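Local coordinates for PTS system glucose-specific EIIA component (Mycoplasma capricolum, PDB 2GPR), which relays phosphoryl groups from phospho-HPr to the IIB domain of the glucose permease, which phosphorylates glucose as it carries the sugar across the membrane, at residues H63-Q68 with D105-V110; E23-V28 with I79-V84; V56-T61 with V95-E100. All coordinates share one frame; numbering follows the deposited sequence.

Contact 1. Residues H63-Q68 with D105-V110; sequences HAFGIQ and DKLVTV
Phe65 makes most of the contact of strand 64-68 with Leu107 and Val108 of strand 106-110. Its CB points toward that strand, and CG, anti to the carbonyl carbon (chi1 -63°), sets the ring beside the leucine. Its first carbon already touches the partner, Phe65 CB lying 4.0 Å from Leu107 CD1. Phe65 CG is still only 4.1 Å from Leu107 CD1, the same methyl. Beyond this point the leucine runs along the ring, the two side chains passing in opposite directions, so that Leu107 CB comes to rest over the middle of one ring face. This is a CH-pi contact, with Leu107 CB 4.1 Å from the centroid of the Phe65 ring and only 3° off its normal. Farther out the valine takes over: Phe65 CE2 is 3.5 Å from Val108 CG1, which approaches the ring obliquely. Phe65 CZ packs about equally on CB and CG1 of Val108, 3.7 Å from each. Ile67, two residues along the strand, adds a looser touch, its CD1 lying 4.3 Å from Leu107 CD1. All four side chains are buried and the interface is wholly apolar. Consecutive residues Leu107 and Val108 both point to this side, consistent with the classic beta bulge they form opposite Phe47. The two strands run nearly antiparallel (171°) but 8.8 Å apart, joined by side chains and belonging to different sheets. Strand 64-68 lies between strands 53-57 and 74-78, whose Leu55 and Leu77 extend this core, whereas strand 106-110 is flanked by strands 46-48 and 91-93.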
loop_
_atom_site.group_PDB
_atom_site.type_symbol
_atom_site.label_atom_id
_atom_site.label_comp_id
_atom_site.label_asym_id
_atom_site.label_seq_id
_atom_site.Cartn_x
_atom_site.Cartn_y
_atom_site.Cartn_z
ATOM N N HIS A 63 7.728 -3.892 7.241
ATOM C CA HIS A 63 6.882 -2.710 7.365
ATOM C C HIS A 63 6.477 -2.105 6.024
ATOM O O HIS A 63 5.684 -1.153 5.994
ATOM C CB HIS A 63 7.616 -1.629 8.192
ATOM C CG HIS A 63 8.829 -1.168 7.430
ATOM N ND1 HIS A 63 9.864 -2.049 7.097
ATOM C CD2 HIS A 63 9.132 0.040 6.874
ATOM C CE1 HIS A 63 10.771 -1.362 6.383
ATOM N NE2 HIS A 63 10.374 -0.097 6.248
ATOM N N ALA A 64 7.081 -2.607 4.939
ATOM C CA ALA A 64 6.805 -2.052 3.635
ATOM C C ALA A 64 6.834 -3.130 2.536
ATOM O O ALA A 64 7.665 -3.999 2.561
ATOM C CB ALA A 64 7.778 -0.929 3.402
ATOM N N PHE A 65 5.892 -3.113 1.583
ATOM C CA PHE A 65 5.872 -4.148 0.601
ATOM C C PHE A 65 5.825 -3.566 -0.770
ATOM O O PHE A 65 4.935 -2.811 -1.035
ATOM C CB PHE A 65 4.629 -5.021 0.854
ATOM C CG PHE A 65 4.700 -5.690 2.197
ATOM C CD1 PHE A 65 5.393 -6.892 2.334
ATOM C CD2 PHE A 65 4.235 -5.072 3.358
ATOM C CE1 PHE A 65 5.547 -7.515 3.580
ATOM C CE2 PHE A 65 4.361 -5.690 4.611
ATOM C CZ PHE A 65 5.011 -6.919 4.725
ATOM N N GLY A 66 6.752 -3.956 -1.633
ATOM C CA GLY A 66 6.829 -3.485 -3.003
ATOM C C GLY A 66 6.376 -4.537 -4.020
ATOM O O GLY A 66 6.865 -5.677 -4.081
ATOM N N ILE A 67 5.402 -4.151 -4.838
ATOM C CA ILE A 67 4.837 -5.077 -5.792
ATOM C C ILE A 67 4.992 -4.520 -7.153
ATOM O O ILE A 67 4.746 -3.343 -7.407
ATOM C CB ILE A 67 3.366 -5.474 -5.474
ATOM C CG1 ILE A 67 3.272 -6.288 -4.159
ATOM C CG2 ILE A 67 2.791 -6.306 -6.628
ATOM C CD1 ILE A 67 2.072 -5.990 -3.277
ATOM N N GLN A 68 5.469 -5.353 -8.016
ATOM C CA GLN A 68 5.674 -4.950 -9.370
ATOM C C GLN A 68 4.786 -5.820 -10.236
ATOM O O GLN A 68 4.845 -7.036 -10.163
ATOM C CB GLN A 68 7.209 -4.984 -9.709
ATOM C CG GLN A 68 7.657 -4.820 -11.183
ATOM C CD GLN A 68 8.964 -5.581 -11.473
ATOM O OE1 GLN A 68 8.957 -6.800 -11.807
ATOM N NE2 GLN A 68 10.100 -4.892 -11.279
ATOM N N ASP A 105 -4.225 -10.970 -1.505
ATOM C CA ASP A 105 -3.491 -11.935 -0.653
ATOM C C ASP A 105 -3.022 -11.206 0.581
ATOM O O ASP A 105 -2.860 -9.997 0.558
ATOM C CB ASP A 105 -2.251 -12.551 -1.278
ATOM C CG ASP A 105 -2.559 -13.533 -2.328
ATOM O OD1 ASP A 105 -3.773 -13.987 -2.246
ATOM O OD2 ASP A 105 -1.780 -13.806 -3.198
ATOM N N LYS A 106 -2.845 -11.928 1.675
ATOM C CA LYS A 106 -2.443 -11.287 2.870
ATOM C C LYS A 106 -0.967 -11.030 2.832
ATOM O O LYS A 106 -0.207 -11.925 2.456
ATOM C CB LYS A 106 -2.822 -12.121 4.060
ATOM C CG LYS A 106 -2.804 -11.307 5.330
ATOM C CD LYS A 106 -3.431 -12.025 6.507
ATOM C CE LYS A 106 -3.204 -13.517 6.484
ATOM N NZ LYS A 106 -4.097 -14.236 7.421
ATOM N N LEU A 107 -0.499 -9.849 3.236
ATOM C CA LEU A 107 0.939 -9.679 3.238
ATOM C C LEU A 107 1.468 -9.905 4.629
ATOM O O LEU A 107 2.366 -10.729 4.874
ATOM C CB LEU A 107 1.358 -8.329 2.688
ATOM C CG LEU A 107 0.798 -8.149 1.303
ATOM C CD1 LEU A 107 1.032 -6.733 0.819
ATOM C CD2 LEU A 107 1.400 -9.186 0.350
ATOM N N VAL A 108 0.852 -9.193 5.557
ATOM C CA VAL A 108 1.286 -9.274 6.911
ATOM C C VAL A 108 0.162 -8.925 7.913
ATOM O O VAL A 108 -0.917 -8.415 7.562
ATOM C CB VAL A 108 2.458 -8.315 7.061
ATOM C CG1 VAL A 108 1.913 -6.955 6.752
ATOM C CG2 VAL A 108 3.119 -8.339 8.443
ATOM N N THR A 109 0.444 -9.215 9.177
ATOM C CA THR A 109 -0.460 -8.874 10.222
ATOM C C THR A 109 0.261 -7.962 11.204
ATOM O O THR A 109 1.351 -8.283 11.701
ATOM C CB THR A 109 -1.115 -10.103 10.878
ATOM O OG1 THR A 109 -1.474 -11.026 9.862
ATOM C CG2 THR A 109 -2.344 -9.689 11.733
ATOM N N VAL A 110 -0.303 -6.767 11.406
ATOM C CA VAL A 110 0.329 -5.784 12.285
ATOM C C VAL A 110 -0.336 -5.552 13.629
ATOM O O VAL A 110 -1.512 -5.232 13.715
ATOM C CB VAL A 110 0.459 -4.441 11.615
ATOM C CG1 VAL A 110 1.249 -3.513 12.523
ATOM C CG2 VAL A 110 1.173 -4.618 10.297
#

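Contact 2. Residues E23-V28 with I79-V84; sequences EVEDEV and IGLDTV
Leu81 fits its branched end against three consecutive residues, Val24, Glu25 and Asp26, and contributes more than half of the surface buried here. Its CD2 methyl is the shared point of contact. Val24 CG1 lies 4.0 Å from Leu81 CD2 and also approaches CD1, the two side chains meeting at a slant. Asp26 supplies its aliphatic carbon, with Asp26 CB 4.1 Å from Leu81 CD2. Glu25 comes in by a bent route: chi1 of 47° sets CG between the backbone N and carbonyl carbon, and the turn at chi2 (-82°) folds the chain across the leucine. Glu25 CG is thereby 3.5 Å from Leu81 CD2, and the carboxylate atom Glu25 OE2 stands 3.4 Å from the same methyl. That oxygen is hydrogen-bonded to Ser121 OG, which helps hold the bent chain over the apolar group. The carboxylate of Asp26 has a different task, its OD1 accepting from the backbone N of Phe29 as the N-cap of helix 27-30. Within 79-84, Thr83 OG1 donates to Ile79 O over 2.9 Å, tying together the turn that presents Leu81. The leucine side chain is about 5 Å from that of His78 (nearest atoms), and Phe29 and Pro125 also touch it. The arrangement is consistent with Leu81 forming part of the apolar surround of His78, the probable phosphorylated histidine of this glucose-type IIA domain, with acidic residues packed against the leucine.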
loop_
_atom_site.group_PDB
_atom_site.type_symbol
_atom_site.label_atom_id
_atom_site.label_comp_id
_atom_site.label_asym_id
_atom_site.label_seq_id
_atom_site.Cartn_x
_atom_site.Cartn_y
_atom_site.Cartn_z
ATOM N N GLU A 23 -2.687 14.299 3.717
ATOM C CA GLU A 23 -3.090 14.067 5.077
ATOM C C GLU A 23 -2.092 13.211 5.845
ATOM O O GLU A 23 -2.389 12.738 6.945
ATOM C CB GLU A 23 -4.476 13.464 5.162
ATOM C CG GLU A 23 -5.572 14.468 4.757
ATOM C CD GLU A 23 -6.766 13.806 4.091
ATOM O OE1 GLU A 23 -7.422 13.002 4.901
ATOM O OE2 GLU A 23 -7.077 13.984 2.906
ATOM N N VAL A 24 -0.910 13.003 5.246
ATOM C CA VAL A 24 0.174 12.212 5.822
ATOM C C VAL A 24 1.272 13.099 6.372
ATOM O O VAL A 24 1.761 13.995 5.692
ATOM C CB VAL A 24 0.744 11.279 4.789
ATOM C CG1 VAL A 24 1.916 10.497 5.383
ATOM C CG2 VAL A 24 -0.342 10.372 4.247
ATOM N N GLU A 25 1.629 12.862 7.627
ATOM C CA GLU A 25 2.596 13.670 8.355
ATOM C C GLU A 25 4.036 13.239 8.146
ATOM O O GLU A 25 4.691 12.787 9.076
ATOM C CB GLU A 25 2.268 13.634 9.851
ATOM C CG GLU A 25 2.015 12.199 10.302
ATOM C CD GLU A 25 0.610 11.788 9.996
ATOM O OE1 GLU A 25 -0.261 12.646 10.466
ATOM O OE2 GLU A 25 0.317 10.839 9.275
ATOM N N ASP A 26 4.502 13.376 6.931
ATOM C CA ASP A 26 5.831 12.987 6.559
ATOM C C ASP A 26 6.179 13.539 5.184
ATOM O O ASP A 26 5.641 13.090 4.173
ATOM C CB ASP A 26 5.949 11.473 6.541
ATOM C CG ASP A 26 7.232 11.007 5.948
ATOM O OD1 ASP A 26 7.547 11.167 4.798
ATOM O OD2 ASP A 26 7.890 10.247 6.756
ATOM N N GLU A 27 7.161 14.422 5.187
ATOM C CA GLU A 27 7.702 15.113 4.039
ATOM C C GLU A 27 7.766 14.250 2.800
ATOM O O GLU A 27 7.233 14.585 1.743
ATOM C CB GLU A 27 9.118 15.621 4.425
ATOM C CG GLU A 27 10.245 15.115 3.497
ATOM C CD GLU A 27 11.440 14.481 4.191
ATOM O OE1 GLU A 27 11.568 14.423 5.408
ATOM O OE2 GLU A 27 12.365 14.054 3.334
ATOM N N VAL A 28 8.407 13.094 2.946
ATOM C CA VAL A 28 8.580 12.209 1.831
ATOM C C VAL A 28 7.265 11.810 1.147
ATOM O O VAL A 28 7.165 11.747 -0.088
ATOM C CB VAL A 28 9.377 10.996 2.212
ATOM C CG1 VAL A 28 9.130 9.893 1.213
ATOM C CG2 VAL A 28 10.862 11.294 2.343
ATOM N N ILE A 79 3.274 0.408 5.698
ATOM C CA ILE A 79 2.476 0.506 6.872
ATOM C C ILE A 79 2.964 1.568 7.803
ATOM O O ILE A 79 4.115 1.537 8.212
ATOM C CB ILE A 79 2.277 -0.798 7.605
ATOM C CG1 ILE A 79 1.598 -1.788 6.676
ATOM C CG2 ILE A 79 1.393 -0.545 8.857
ATOM C CD1 ILE A 79 2.563 -2.480 5.751
ATOM N N GLY A 80 2.048 2.497 8.172
ATOM C CA GLY A 80 2.335 3.602 9.092
ATOM C C GLY A 80 3.516 4.475 8.655
ATOM O O GLY A 80 3.856 4.593 7.494
ATOM N N LEU A 81 4.128 5.083 9.626
ATOM C CA LEU A 81 5.242 5.962 9.469
ATOM C C LEU A 81 6.350 5.510 10.477
ATOM O O LEU A 81 6.053 5.009 11.568
ATOM C CB LEU A 81 4.763 7.416 9.743
ATOM C CG LEU A 81 4.300 8.218 8.518
ATOM C CD1 LEU A 81 3.600 7.369 7.475
ATOM C CD2 LEU A 81 3.362 9.327 8.938
ATOM N N ASP A 82 7.637 5.633 10.077
ATOM C CA ASP A 82 8.844 5.270 10.868
ATOM C C ASP A 82 9.004 3.830 11.261
ATOM O O ASP A 82 10.001 3.475 11.861
ATOM C CB ASP A 82 9.283 6.222 12.008
ATOM C CG ASP A 82 10.193 7.318 11.554
ATOM O OD1 ASP A 82 10.522 7.479 10.374
ATOM O OD2 ASP A 82 10.533 8.132 12.540
ATOM N N THR A 83 8.025 3.026 10.937
ATOM C CA THR A 83 8.016 1.594 11.215
ATOM C C THR A 83 9.348 0.817 10.998
ATOM O O THR A 83 9.527 -0.249 11.607
ATOM C CB THR A 83 6.883 0.988 10.398
ATOM O OG1 THR A 83 6.888 1.588 9.103
ATOM C CG2 THR A 83 5.580 1.328 11.092
ATOM N N VAL A 84 10.285 1.322 10.123
ATOM C CA VAL A 84 11.588 0.671 9.931
ATOM C C VAL A 84 12.337 0.606 11.277
ATOM O O VAL A 84 13.068 -0.313 11.588
ATOM C CB VAL A 84 12.444 1.360 8.872
ATOM C CG1 VAL A 84 13.041 2.627 9.450
ATOM C CG2 VAL A 84 13.584 0.436 8.436
#

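Contact 3. Residues V56-T61 with V95-E100; sequences VTAFPT and VTQDQE
The side-chain amide of Gln97 reaches the end of strand 53-57, where one of its N-H groups binds the main-chain carbonyl of Val56. Gln97 NE2 donates to Val56 O over 2.7 Å, with an N-H...O angle of 158°. Val56 O is tilted somewhat from the amide plane. At the carbonyl end the donor stands above the plane, 36° out of it, and so does not follow a lone pair. The reach depends on an extended side chain: CG is anti to the backbone N (chi1 -166°) and the chain stays straight beyond it, so Gln97 CG also passes 3.5 Å from Val56 O. Gln97 occupies the second position of a type II beta turn from Thr96 to Gln99, in the loop between strands 91-93 and 100-101. That loop runs beside the strand end, and the backbone of Asp98 and Gln99 bonds to Leu55. Val56 and Thr57 both face Gly66 of strand 64-68, a classic beta bulge, so Gln97 binds the end of strand 53-57, the second-last strand of the seven-stranded sheet, just where its pairing with 64-68 is bulged. Apolar contact completes the interface, with Ala58 CB 3.9 Å from Gln97 CB and about as far from Gln97 N. Beyond Thr57 the chain leaves the strand and runs on toward His63, probably important for phospho-donor activity, and the rings of Phe59 and His63 meet with their planes inclined.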
loop_
_atom_site.group_PDB
_atom_site.type_symbol
_atom_site.label_atom_id
_atom_site.label_comp_id
_atom_site.label_asym_id
_atom_site.label_seq_id
_atom_site.Cartn_x
_atom_site.Cartn_y
_atom_site.Cartn_z
ATOM N N VAL A 56 8.821 -7.398 -5.200
ATOM C CA VAL A 56 10.171 -7.017 -5.564
ATOM C C VAL A 56 10.842 -6.357 -4.420
ATOM O O VAL A 56 12.033 -6.433 -4.328
ATOM C CB VAL A 56 10.205 -6.081 -6.763
ATOM C CG1 VAL A 56 11.638 -5.615 -7.009
ATOM C CG2 VAL A 56 9.630 -6.797 -7.997
ATOM N N THR A 57 10.046 -5.682 -3.565
ATOM C CA THR A 57 10.552 -4.990 -2.367
ATOM C C THR A 57 10.020 -5.567 -1.090
ATOM O O THR A 57 8.880 -5.373 -0.775
ATOM C CB THR A 57 10.111 -3.537 -2.264
ATOM O OG1 THR A 57 10.677 -2.714 -3.273
ATOM C CG2 THR A 57 10.495 -3.054 -0.881
ATOM N N ALA A 58 10.843 -6.126 -0.272
ATOM C CA ALA A 58 10.325 -6.540 0.997
ATOM C C ALA A 58 11.414 -6.304 2.007
ATOM O O ALA A 58 12.448 -5.839 1.647
ATOM C CB ALA A 58 9.804 -7.977 0.964
ATOM N N PHE A 59 11.221 -6.564 3.253
ATOM C CA PHE A 59 12.292 -6.289 4.184
ATOM C C PHE A 59 12.154 -7.093 5.478
ATOM O O PHE A 59 11.075 -7.472 5.924
ATOM C CB PHE A 59 12.303 -4.827 4.614
ATOM C CG PHE A 59 12.315 -3.782 3.533
ATOM C CD1 PHE A 59 13.532 -3.279 3.063
ATOM C CD2 PHE A 59 11.134 -3.172 3.094
ATOM C CE1 PHE A 59 13.570 -2.228 2.148
ATOM C CE2 PHE A 59 11.165 -2.122 2.175
ATOM C CZ PHE A 59 12.384 -1.642 1.710
ATOM N N PRO A 60 13.263 -7.286 6.126
ATOM C CA PRO A 60 13.315 -8.017 7.389
ATOM C C PRO A 60 12.454 -7.354 8.444
ATOM O O PRO A 60 12.082 -7.920 9.471
ATOM C CB PRO A 60 14.774 -7.910 7.857
ATOM C CG PRO A 60 15.522 -7.032 6.856
ATOM C CD PRO A 60 14.570 -6.735 5.710
ATOM N N THR A 61 12.256 -6.098 8.215
ATOM C CA THR A 61 11.507 -5.300 9.131
ATOM C C THR A 61 9.986 -5.416 8.903
ATOM O O THR A 61 9.181 -5.037 9.742
ATOM C CB THR A 61 12.059 -3.883 9.108
ATOM O OG1 THR A 61 12.144 -3.481 7.754
ATOM C CG2 THR A 61 13.427 -3.881 9.816
ATOM N N VAL A 95 4.914 -13.272 3.594
ATOM C CA VAL A 95 5.511 -13.213 2.289
ATOM C C VAL A 95 7.021 -13.015 2.357
ATOM O O VAL A 95 7.579 -12.604 3.385
ATOM C CB VAL A 95 4.858 -12.023 1.559
ATOM C CG1 VAL A 95 3.432 -12.378 1.118
ATOM C CG2 VAL A 95 4.798 -10.851 2.542
ATOM N N THR A 96 7.672 -13.266 1.240
ATOM C CA THR A 96 9.112 -13.070 1.139
ATOM C C THR A 96 9.395 -12.356 -0.138
ATOM O O THR A 96 8.634 -12.454 -1.091
ATOM C CB THR A 96 9.905 -14.393 1.110
ATOM O OG1 THR A 96 9.328 -15.346 1.970
ATOM C CG2 THR A 96 11.328 -14.149 1.517
ATOM N N GLN A 97 10.473 -11.662 -0.162
ATOM C CA GLN A 97 10.841 -10.970 -1.337
ATOM C C GLN A 97 10.927 -11.889 -2.547
ATOM O O GLN A 97 11.158 -13.089 -2.421
ATOM C CB GLN A 97 12.141 -10.242 -1.133
ATOM C CG GLN A 97 12.364 -9.231 -2.233
ATOM C CD GLN A 97 13.705 -8.617 -2.054
ATOM O OE1 GLN A 97 14.598 -9.245 -1.454
ATOM N NE2 GLN A 97 13.830 -7.367 -2.479
ATOM N N ASP A 98 10.666 -11.301 -3.701
ATOM C CA ASP A 98 10.687 -11.993 -4.937
ATOM C C ASP A 98 9.483 -12.859 -5.131
ATOM O O ASP A 98 9.357 -13.471 -6.186
ATOM C CB ASP A 98 11.908 -12.904 -5.092
ATOM C CG ASP A 98 13.271 -12.288 -4.914
ATOM O OD1 ASP A 98 13.432 -11.243 -5.683
ATOM O OD2 ASP A 98 14.224 -12.850 -4.404
ATOM N N GLN A 99 8.635 -12.983 -4.104
ATOM C CA GLN A 99 7.397 -13.812 -4.165
ATOM C C GLN A 99 6.337 -13.181 -5.095
ATOM O O GLN A 99 6.130 -11.971 -5.113
ATOM C CB GLN A 99 6.778 -13.903 -2.734
ATOM C CG GLN A 99 5.394 -14.600 -2.641
ATOM C CD GLN A 99 4.885 -14.788 -1.188
ATOM O OE1 GLN A 99 3.642 -14.695 -0.879
ATOM N NE2 GLN A 99 5.816 -15.132 -0.280
ATOM N N GLU A 100 5.621 -13.978 -5.831
ATOM C CA GLU A 100 4.598 -13.417 -6.603
ATOM C C GLU A 100 3.304 -13.476 -5.738
ATOM O O GLU A 100 3.110 -14.403 -4.921
ATOM C CB GLU A 100 4.343 -14.202 -7.880
ATOM C CG GLU A 100 4.683 -13.433 -9.158
ATOM C CD GLU A 100 3.912 -13.937 -10.380
ATOM O OE1 GLU A 100 2.688 -13.576 -10.563
ATOM O OE2 GLU A 100 4.488 -14.724 -11.224
#

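Overall arrangement
Contact 1 is the core contact, buried between two sheets and made entirely of apolar side chains. Contact 2 is partly buried: a leucine is packed by a valine and by two acidic side chains, whose carboxylates bond outside the contact. Contact 3 lies at the surface, and it alone has a hydrogen bond between its segments. Contacts 1 and 3 share a sheet, since strands 53-57 and 64-68 are neighbours and Thr57 O probably accepts from Gly66 N; Val95 packs on Phe65. Contact 1 meets contact 2 at His63, whose O probably accepts from Ile79 N. Contacts 2 and 3, about 20 Å apart between centres, barely touch, through Val84 and Thr61.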